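Local coordinates for protein telomerase reverse transcriptase (Candida tropicalis MYA-3404, PDB 6ZD1) that probably extends chromosome ends as a reverse transcriptase, adding simple telomeric repeats to DNA by copying a template within the telomerase RNA, at residues Ile175-Thr183 with Phe194-Asn202; Thr183-Ser191 with Cys594-Leu602. All coordinates share one frame; numbering follows the deposited sequence.

Contact 1: Ile175-Thr183 with Phe194-Asn202; sequences IVRAFWYVT and FYFTHSIWN
The indole of Trp180 lies between two residues: CB of Phe179 covers one face near the rim, and Tyr195 takes the opposite face, where its CB sits 3.5 Å from Trp180 CD1 as a CH-pi contact while its ring turns an edge to the indole, the planes at 85°. Both aromatics belong to the antiparallel beta hairpin of strands 180-184 and 193-197, in the RNA-binding domain family region. Val182 CG2 meets Tyr195 CD2 at 3.5 Å, and Val176 CG1 approaches the edge of the same phenol ring, whose hydroxyl is hydrogen-bonded to Leu116 O. On the other side of the hairpin, Tyr181 and Trp201 form an offset stack with nearly parallel planes. With CG anti to the backbone N (chi1 176°), Tyr181 lies over the indole that the following helix sends back across the sheet, and Lys235 and Leu236 of strand 231-237 border this pair. Tyr181 and Phe196 form a hydrogen-bonded pair of the ladder, with Tyr181 N to Phe196 O at 2.6 Å. Where the strands pass into helices, His198 spans the junction: the backbone of Trp180 lies over one face of its imidazole, and in the ring plane NE2 donates a nearly straight bond (170°) to Arg177 O, 2.7 Å away.

Contact 2: Thr183-Ser191 with Cys594-Leu602; sequences TESSNMDRS and CSNLSEFLL
This is a largely polar contact between distant parts of the chain: the loop leaving strand 180-184 meets the end of helix 582-596 and the turn after it, its centre about 7 Å from the centre of the chain. Phe600 is the apolar element. Arg190 brings the edge of its guanidinium over one face of the phenyl ring, NH1 nearest the ring centre, with CZ 4.2 Å from the centroid and 15° off the normal, a cation-pi pair. The two planes are 68° apart, so the guanidinium stands steeply on the ring. CB of Ser598 occupies the opposite face, near the rim. Phe600 CG stands between its own backbone N and carbonyl carbon (chi1 49°), which swings the ring toward the loop. Glu184 reaches in along an extended chain: its OE2 packs against Ser598 CB at 3.2 Å, comes obliquely to Phe600 CD2 and accepts a weak bond from Glu599 N. Two more weak bonds tie hydroxyls to backbone carbonyls, Ser598 OG to Arg190 O at 3.0 Å and Ser191 OG to Ser595 O at 3.2 Å. The loop itself is shaped by Asn187, whose OD1 accepts from Asp189 N at 3.1 Å, in the carbonyl plane on a lone pair. The salt bridge of Asp189 to Lys192 lies just beyond. On the partner side, Leu597 centres an inverse gamma turn directly after the helix. The loop with its Asx turn thus brings the RNA-binding domain region onto the C-terminal helical (thumb) part, consistent with the ring-like closure known for telomerase reverse transcriptases.

Contacts 1 and 2 illustrate how one hairpin can serve two kinds of packing. Their centres are about 18 Å apart, yet they share Thr183 and strand 180-184, and they touch where Phe194 CE1 packs on Ser185 CB at 3.3 Å. In chain order, 175-183 runs straight into 183-191, then 194-202 closes the hairpin, and 594-602 follows some 400 residues later, so the segments alternate. Contact 1 is local, joining the two strands and their flanking helices; contact 2 carries the connection between those strands to the end of helix 582-596. Contact 1 thus holds the hairpin together, and contact 2 joins its connecting loop to the C-terminal helical part.

Contact 1: Ile175-Thr183 with Phe194-Asn202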
loop_
_atom_site.group_PDB
_atom_site.type_symbol
_atom_site.label_atom_id
_atom_site.label_comp_id
_atom_site.label_asym_id
_atom_site.label_seq_id
_atom_site.Cartn_x
_atom_site.Cartn_y
_atom_site.Cartn_z
ATOM N N ILE A 175 6.789 -19.901 -12.086
ATOM C CA ILE A 175 6.755 -21.003 -11.131
ATOM C C ILE A 175 5.942 -20.613 -9.905
ATOM O O ILE A 175 5.086 -21.378 -9.440
ATOM C CB ILE A 175 8.188 -21.417 -10.752
ATOM C CG1 ILE A 175 8.876 -22.064 -11.952
ATOM C CG2 ILE A 175 8.179 -22.341 -9.543
ATOM C CD1 ILE A 175 10.374 -22.131 -11.820
ATOM N N VAL A 176 6.163 -19.399 -9.392
ATOM C CA VAL A 176 5.387 -18.915 -8.253
ATOM C C VAL A 176 3.916 -18.810 -8.626
ATOM O O VAL A 176 3.032 -19.238 -7.875
ATOM C CB VAL A 176 5.933 -17.562 -7.765
ATOM C CG1 VAL A 176 5.030 -16.992 -6.683
ATOM C CG2 VAL A 176 7.357 -17.716 -7.256
ATOM N N ARG A 177 3.633 -18.249 -9.805
ATOM C CA ARG A 177 2.248 -18.120 -10.234
ATOM C C ARG A 177 1.620 -19.481 -10.493
ATOM O O ARG A 177 0.407 -19.644 -10.330
ATOM C CB ARG A 177 2.163 -17.247 -11.488
ATOM C CG ARG A 177 2.537 -15.787 -11.268
ATOM C CD ARG A 177 2.367 -14.981 -12.550
ATOM N NE ARG A 177 1.018 -15.107 -13.096
ATOM C CZ ARG A 177 0.023 -14.262 -12.841
ATOM N NH1 ARG A 177 0.224 -13.218 -12.047
ATOM N NH2 ARG A 177 -1.173 -14.459 -13.380
ATOM N N ALA A 178 2.433 -20.473 -10.863
ATOM C CA ALA A 178 1.903 -21.798 -11.164
ATOM C C ALA A 178 1.374 -22.488 -9.912
ATOM O O ALA A 178 0.370 -23.207 -9.972
ATOM C CB ALA A 178 2.979 -22.654 -11.830
ATOM N N PHE A 179 2.036 -22.291 -8.772
ATOM C CA PHE A 179 1.723 -23.060 -7.578
ATOM C C PHE A 179 1.033 -22.268 -6.481
ATOM O O PHE A 179 0.245 -22.848 -5.731
ATOM C CB PHE A 179 2.999 -23.693 -7.004
ATOM C CG PHE A 179 3.594 -24.763 -7.880
ATOM C CD1 PHE A 179 3.050 -26.036 -7.907
ATOM C CD2 PHE A 179 4.695 -24.497 -8.676
ATOM C CE1 PHE A 179 3.590 -27.020 -8.712
ATOM C CE2 PHE A 179 5.241 -25.480 -9.484
ATOM C CZ PHE A 179 4.689 -26.740 -9.501
ATOM N N TRP A 180 1.299 -20.969 -6.356
ATOM C CA TRP A 180 0.830 -20.222 -5.198
ATOM C C TRP A 180 0.105 -18.945 -5.597
ATOM O O TRP A 180 0.402 -18.321 -6.620
ATOM C CB TRP A 180 1.990 -19.847 -4.261
ATOM C CG TRP A 180 2.758 -21.004 -3.687
ATOM C CD1 TRP A 180 2.416 -21.762 -2.600
ATOM C CD2 TRP A 180 4.019 -21.510 -4.146
ATOM N NE1 TRP A 180 3.379 -22.718 -2.365
ATOM C CE2 TRP A 180 4.373 -22.582 -3.301
ATOM C CE3 TRP A 180 4.876 -21.166 -5.194
ATOM C CZ2 TRP A 180 5.550 -23.311 -3.473
ATOM C CZ3 TRP A 180 6.044 -21.894 -5.363
ATOM C CH2 TRP A 180 6.368 -22.951 -4.509
ATOM N N TYR A 181 -0.837 -18.549 -4.744
ATOM C CA TYR A 181 -1.358 -17.193 -4.706
ATOM C C TYR A 181 -0.620 -16.467 -3.593
ATOM O O TYR A 181 -0.507 -16.992 -2.480
ATOM C CB TYR A 181 -2.867 -17.191 -4.447
ATOM C CG TYR A 181 -3.467 -15.811 -4.294
ATOM C CD1 TYR A 181 -3.942 -15.111 -5.397
ATOM C CD2 TYR A 181 -3.564 -15.208 -3.045
ATOM C CE1 TYR A 181 -4.492 -13.850 -5.262
ATOM C CE2 TYR A 181 -4.107 -13.948 -2.902
ATOM C CZ TYR A 181 -4.571 -13.274 -4.012
ATOM O OH TYR A 181 -5.116 -12.018 -3.869
ATOM N N VAL A 182 -0.093 -15.282 -3.897
ATOM C CA VAL A 182 0.748 -14.539 -2.963
ATOM C C VAL A 182 0.047 -13.241 -2.594
ATOM O O VAL A 182 -0.252 -12.415 -3.467
ATOM C CB VAL A 182 2.138 -14.257 -3.552
ATOM C CG1 VAL A 182 3.038 -13.636 -2.494
ATOM C CG2 VAL A 182 2.751 -15.533 -4.104
ATOM N N THR A 183 -0.189 -13.055 -1.297
ATOM C CA THR A 183 -0.785 -11.844 -0.756
ATOM C C THR A 183 -0.018 -11.432 0.490
ATOM O O THR A 183 0.414 -12.288 1.267
ATOM C CB THR A 183 -2.269 -12.051 -0.417
ATOM O OG1 THR A 183 -2.758 -10.926 0.323
ATOM C CG2 THR A 183 -2.454 -13.319 0.406
ATOM N N PHE A 194 2.869 -14.199 2.010
ATOM C CA PHE A 194 2.380 -15.534 2.311
ATOM C C PHE A 194 1.974 -16.257 1.041
ATOM O O PHE A 194 1.232 -15.714 0.216
ATOM C CB PHE A 194 1.228 -15.454 3.304
ATOM C CG PHE A 194 1.658 -14.947 4.640
ATOM C CD1 PHE A 194 1.140 -13.776 5.162
ATOM C CD2 PHE A 194 2.626 -15.629 5.359
ATOM C CE1 PHE A 194 1.560 -13.321 6.400
ATOM C CE2 PHE A 194 3.049 -15.174 6.590
ATOM C CZ PHE A 194 2.513 -14.021 7.113
ATOM N N TYR A 195 2.491 -17.471 0.883
ATOM C CA TYR A 195 2.228 -18.306 -0.280
ATOM C C TYR A 195 1.159 -19.329 0.088
ATOM O O TYR A 195 1.402 -20.231 0.898
ATOM C CB TYR A 195 3.512 -18.987 -0.748
ATOM C CG TYR A 195 4.572 -18.034 -1.260
ATOM C CD1 TYR A 195 5.323 -17.253 -0.387
ATOM C CD2 TYR A 195 4.834 -17.927 -2.618
ATOM C CE1 TYR A 195 6.296 -16.386 -0.861
ATOM C CE2 TYR A 195 5.802 -17.070 -3.096
ATOM C CZ TYR A 195 6.529 -16.301 -2.219
ATOM O OH TYR A 195 7.493 -15.445 -2.708
ATOM N N PHE A 196 -0.024 -19.179 -0.499
ATOM C CA PHE A 196 -1.093 -20.165 -0.409
ATOM C C PHE A 196 -1.173 -20.903 -1.735
ATOM O O PHE A 196 -1.246 -20.268 -2.793
ATOM C CB PHE A 196 -2.440 -19.507 -0.094
ATOM C CG PHE A 196 -2.483 -18.806 1.230
ATOM C CD1 PHE A 196 -2.923 -19.471 2.364
ATOM C CD2 PHE A 196 -2.096 -17.479 1.343
ATOM C CE1 PHE A 196 -2.971 -18.831 3.586
ATOM C CE2 PHE A 196 -2.141 -16.834 2.563
ATOM C CZ PHE A 196 -2.582 -17.511 3.686
ATOM N N THR A 197 -1.141 -22.234 -1.684
ATOM C CA THR A 197 -1.354 -23.016 -2.894
ATOM C C THR A 197 -2.742 -22.732 -3.451
ATOM O O THR A 197 -3.694 -22.497 -2.703
ATOM C CB THR A 197 -1.195 -24.511 -2.615
ATOM O OG1 THR A 197 -2.258 -24.959 -1.769
ATOM C CG2 THR A 197 0.139 -24.795 -1.941
ATOM N N HIS A 198 -2.851 -22.744 -4.785
ATOM C CA HIS A 198 -4.117 -22.392 -5.423
ATOM C C HIS A 198 -5.255 -23.269 -4.916
ATOM O O HIS A 198 -6.379 -22.790 -4.731
ATOM C CB HIS A 198 -4.002 -22.506 -6.945
ATOM C CG HIS A 198 -3.106 -21.480 -7.570
ATOM N ND1 HIS A 198 -3.327 -20.124 -7.452
ATOM C CD2 HIS A 198 -1.994 -21.615 -8.331
ATOM C CE1 HIS A 198 -2.382 -19.466 -8.103
ATOM N NE2 HIS A 198 -1.563 -20.348 -8.648
ATOM N N SER A 199 -4.979 -24.553 -4.667
ATOM C CA SER A 199 -6.028 -25.458 -4.209
ATOM C C SER A 199 -6.557 -25.051 -2.837
ATOM O O SER A 199 -7.772 -25.050 -2.608
ATOM C CB SER A 199 -5.517 -26.901 -4.192
ATOM O OG SER A 199 -4.279 -27.013 -3.511
ATOM N N ILE A 200 -5.665 -24.703 -1.907
ATOM C CA ILE A 200 -6.132 -24.352 -0.571
ATOM C C ILE A 200 -6.595 -22.899 -0.511
ATOM O O ILE A 200 -7.467 -22.558 0.296
ATOM C CB ILE A 200 -5.047 -24.644 0.481
ATOM C CG1 ILE A 200 -5.683 -24.822 1.860
ATOM C CG2 ILE A 200 -4.015 -23.531 0.528
ATOM C CD1 ILE A 200 -6.707 -25.937 1.923
ATOM N N TRP A 201 -6.052 -22.024 -1.361
ATOM C CA TRP A 201 -6.526 -20.645 -1.366
ATOM C C TRP A 201 -7.950 -20.554 -1.899
ATOM O O TRP A 201 -8.779 -19.824 -1.342
ATOM C CB TRP A 201 -5.594 -19.756 -2.190
ATOM C CG TRP A 201 -6.134 -18.364 -2.363
ATOM C CD1 TRP A 201 -6.779 -17.865 -3.457
ATOM C CD2 TRP A 201 -6.093 -17.301 -1.401
ATOM N NE1 TRP A 201 -7.138 -16.554 -3.240
ATOM C CE2 TRP A 201 -6.726 -16.184 -1.986
ATOM C CE3 TRP A 201 -5.581 -17.185 -0.104
ATOM C CZ2 TRP A 201 -6.862 -14.966 -1.319
ATOM C CZ3 TRP A 201 -5.714 -15.975 0.556
ATOM C CH2 TRP A 201 -6.347 -14.881 -0.054
ATOM N N ASN A 202 -8.259 -21.302 -2.964
ATOM C CA ASN A 202 -9.618 -21.288 -3.500
ATOM C C ASN A 202 -10.612 -21.820 -2.479
ATOM O O ASN A 202 -11.735 -21.316 -2.372
ATOM C CB ASN A 202 -9.690 -22.100 -4.794
ATOM C CG ASN A 202 -8.921 -21.454 -5.931
ATOM O OD1 ASN A 202 -8.738 -20.236 -5.963
ATOM N ND2 ASN A 202 -8.469 -22.271 -6.873
#

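Contact 2: Thr183-Ser191 with Cys594-Leu602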
loop_
_atom_site.group_PDB
_atom_site.type_symbol
_atom_site.label_atom_id
_atom_site.label_comp_id
_atom_site.label_asym_id
_atom_site.label_seq_id
_atom_site.Cartn_x
_atom_site.Cartn_y
_atom_site.Cartn_z
ATOM N N THR A 183 -0.189 -13.055 -1.297
ATOM C CA THR A 183 -0.785 -11.844 -0.756
ATOM C C THR A 183 -0.018 -11.432 0.490
ATOM O O THR A 183 0.414 -12.288 1.267
ATOM C CB THR A 183 -2.269 -12.051 -0.417
ATOM O OG1 THR A 183 -2.758 -10.926 0.323
ATOM C CG2 THR A 183 -2.454 -13.319 0.406
ATOM N N GLU A 184 0.173 -10.129 0.670
ATOM C CA GLU A 184 0.727 -9.632 1.920
ATOM C C GLU A 184 -0.374 -9.548 2.968
ATOM O O GLU A 184 -1.505 -9.156 2.672
ATOM C CB GLU A 184 1.395 -8.269 1.726
ATOM C CG GLU A 184 0.460 -7.129 1.370
ATOM C CD GLU A 184 1.209 -5.891 0.917
ATOM O OE1 GLU A 184 2.316 -6.033 0.354
ATOM O OE2 GLU A 184 0.692 -4.773 1.123
ATOM N N SER A 185 -0.050 -9.970 4.185
ATOM C CA SER A 185 -1.022 -9.940 5.268
ATOM C C SER A 185 -1.261 -8.519 5.760
ATOM O O SER A 185 -0.376 -7.660 5.708
ATOM C CB SER A 185 -0.561 -10.803 6.440
ATOM O OG SER A 185 -1.469 -10.708 7.525
ATOM N N SER A 186 -2.485 -8.272 6.216
ATOM C CA SER A 186 -2.764 -7.124 7.074
ATOM C C SER A 186 -2.412 -7.538 8.498
ATOM O O SER A 186 -3.148 -8.286 9.145
ATOM C CB SER A 186 -4.220 -6.696 6.948
ATOM O OG SER A 186 -5.088 -7.728 7.377
ATOM N N ASN A 187 -1.275 -7.051 8.981
ATOM C CA ASN A 187 -0.674 -7.491 10.233
ATOM C C ASN A 187 -0.015 -6.275 10.884
ATOM O O ASN A 187 -0.224 -5.134 10.460
ATOM C CB ASN A 187 0.312 -8.640 9.968
ATOM C CG ASN A 187 0.685 -9.402 11.226
ATOM O OD1 ASN A 187 1.656 -9.066 11.903
ATOM N ND2 ASN A 187 -0.082 -10.440 11.536
HETATM N N MSE A 188 0.738 -6.506 11.956
HETATM C CA MSE A 188 1.589 -5.457 12.517
HETATM C C MSE A 188 2.896 -5.380 11.729
HETATM O O MSE A 188 3.368 -4.297 11.378
HETATM C CB MSE A 188 1.861 -5.713 13.999
HETATM C CG MSE A 188 1.884 -4.447 14.846
HETATM SE SE MSE A 188 0.363 -3.284 14.465
HETATM C CE MSE A 188 -1.087 -4.540 14.824
ATOM N N ASP A 189 3.476 -6.551 11.463
ATOM C CA ASP A 189 4.693 -6.683 10.664
ATOM C C ASP A 189 4.280 -7.161 9.277
ATOM O O ASP A 189 4.103 -8.362 9.046
ATOM C CB ASP A 189 5.678 -7.644 11.319
ATOM C CG ASP A 189 6.996 -7.732 10.573
ATOM O OD1 ASP A 189 7.200 -6.961 9.610
ATOM O OD2 ASP A 189 7.835 -8.578 10.950
ATOM N N ARG A 190 4.125 -6.214 8.352
ATOM C CA ARG A 190 3.619 -6.503 7.018
ATOM C C ARG A 190 4.723 -6.536 5.964
ATOM O O ARG A 190 4.477 -6.231 4.792
ATOM C CB ARG A 190 2.536 -5.492 6.656
ATOM C CG ARG A 190 1.314 -5.603 7.560
ATOM C CD ARG A 190 0.605 -4.271 7.732
ATOM N NE ARG A 190 -0.787 -4.436 8.136
ATOM C CZ ARG A 190 -1.781 -3.637 7.760
ATOM N NH1 ARG A 190 -1.545 -2.611 6.954
ATOM N NH2 ARG A 190 -3.015 -3.871 8.183
ATOM N N SER A 191 5.936 -6.920 6.364
ATOM C CA SER A 191 6.935 -7.427 5.433
ATOM C C SER A 191 6.699 -8.895 5.128
ATOM O O SER A 191 7.424 -9.478 4.314
ATOM C CB SER A 191 8.352 -7.256 5.999
ATOM O OG SER A 191 8.696 -5.894 6.184
ATOM N N CYS A 594 12.193 -2.177 -0.092
ATOM C CA CYS A 594 11.097 -2.783 -0.843
ATOM C C CYS A 594 10.321 -3.781 0.000
ATOM O O CYS A 594 9.114 -3.948 -0.198
ATOM C CB CYS A 594 11.621 -3.464 -2.106
ATOM S SG CYS A 594 12.386 -2.335 -3.273
ATOM N N SER A 595 10.988 -4.448 0.944
ATOM C CA SER A 595 10.292 -5.431 1.764
ATOM C C SER A 595 9.278 -4.771 2.688
ATOM O O SER A 595 8.258 -5.384 3.020
ATOM C CB SER A 595 11.297 -6.246 2.580
ATOM O OG SER A 595 10.635 -7.197 3.400
ATOM N N ASN A 596 9.527 -3.528 3.100
ATOM C CA ASN A 596 8.621 -2.836 4.003
ATOM C C ASN A 596 7.713 -1.842 3.295
ATOM O O ASN A 596 6.814 -1.290 3.935
ATOM C CB ASN A 596 9.417 -2.109 5.096
ATOM C CG ASN A 596 10.154 -3.067 6.007
ATOM O OD1 ASN A 596 9.603 -3.555 6.993
ATOM N ND2 ASN A 596 11.406 -3.351 5.674
ATOM N N LEU A 597 7.908 -1.614 1.996
ATOM C CA LEU A 597 7.103 -0.645 1.252
ATOM C C LEU A 597 5.904 -1.371 0.650
ATOM O O LEU A 597 5.852 -1.678 -0.542
ATOM C CB LEU A 597 7.942 0.046 0.186
ATOM C CG LEU A 597 7.246 1.187 -0.559
ATOM C CD1 LEU A 597 7.096 2.408 0.342
ATOM C CD2 LEU A 597 7.988 1.534 -1.843
ATOM N N SER A 598 4.922 -1.644 1.501
ATOM C CA SER A 598 3.750 -2.399 1.092
ATOM C C SER A 598 2.757 -1.516 0.341
ATOM O O SER A 598 2.763 -0.287 0.451
ATOM C CB SER A 598 3.081 -3.030 2.307
ATOM O OG SER A 598 4.005 -3.796 3.058
ATOM N N GLU A 599 1.883 -2.172 -0.428
ATOM C CA GLU A 599 0.947 -1.445 -1.279
ATOM C C GLU A 599 -0.076 -0.654 -0.472
ATOM O O GLU A 599 -0.459 0.449 -0.880
ATOM C CB GLU A 599 0.223 -2.417 -2.215
ATOM C CG GLU A 599 1.116 -3.083 -3.250
ATOM C CD GLU A 599 0.365 -4.069 -4.134
ATOM O OE1 GLU A 599 -0.875 -4.176 -4.000
ATOM O OE2 GLU A 599 1.017 -4.739 -4.965
ATOM N N PHE A 600 -0.505 -1.171 0.682
ATOM C CA PHE A 600 -1.576 -0.518 1.428
ATOM C C PHE A 600 -1.146 0.825 2.001
ATOM O O PHE A 600 -2.008 1.657 2.303
ATOM C CB PHE A 600 -2.077 -1.421 2.557
ATOM C CG PHE A 600 -0.983 -1.979 3.403
ATOM C CD1 PHE A 600 -0.262 -1.161 4.254
ATOM C CD2 PHE A 600 -0.665 -3.319 3.344
ATOM C CE1 PHE A 600 0.756 -1.663 5.018
ATOM C CE2 PHE A 600 0.350 -3.828 4.116
ATOM C CZ PHE A 600 1.066 -2.986 4.941
ATOM N N LEU A 601 0.154 1.048 2.179
ATOM C CA LEU A 601 0.636 2.321 2.688
ATOM C C LEU A 601 0.883 3.331 1.581
ATOM O O LEU A 601 1.292 4.461 1.867
ATOM C CB LEU A 601 1.908 2.115 3.509
ATOM C CG LEU A 601 1.586 1.624 4.923
ATOM C CD1 LEU A 601 2.792 1.703 5.838
ATOM C CD2 LEU A 601 0.387 2.374 5.516
ATOM N N LEU A 602 0.634 2.950 0.333
ATOM C CA LEU A 602 0.556 3.889 -0.772
ATOM C C LEU A 602 -0.863 4.008 -1.302
ATOM O O LEU A 602 -1.095 4.751 -2.260
ATOM C CB LEU A 602 1.509 3.458 -1.893
ATOM C CG LEU A 602 2.925 3.121 -1.422
ATOM C CD1 LEU A 602 3.775 2.624 -2.578
ATOM C CD2 LEU A 602 3.566 4.332 -0.763
#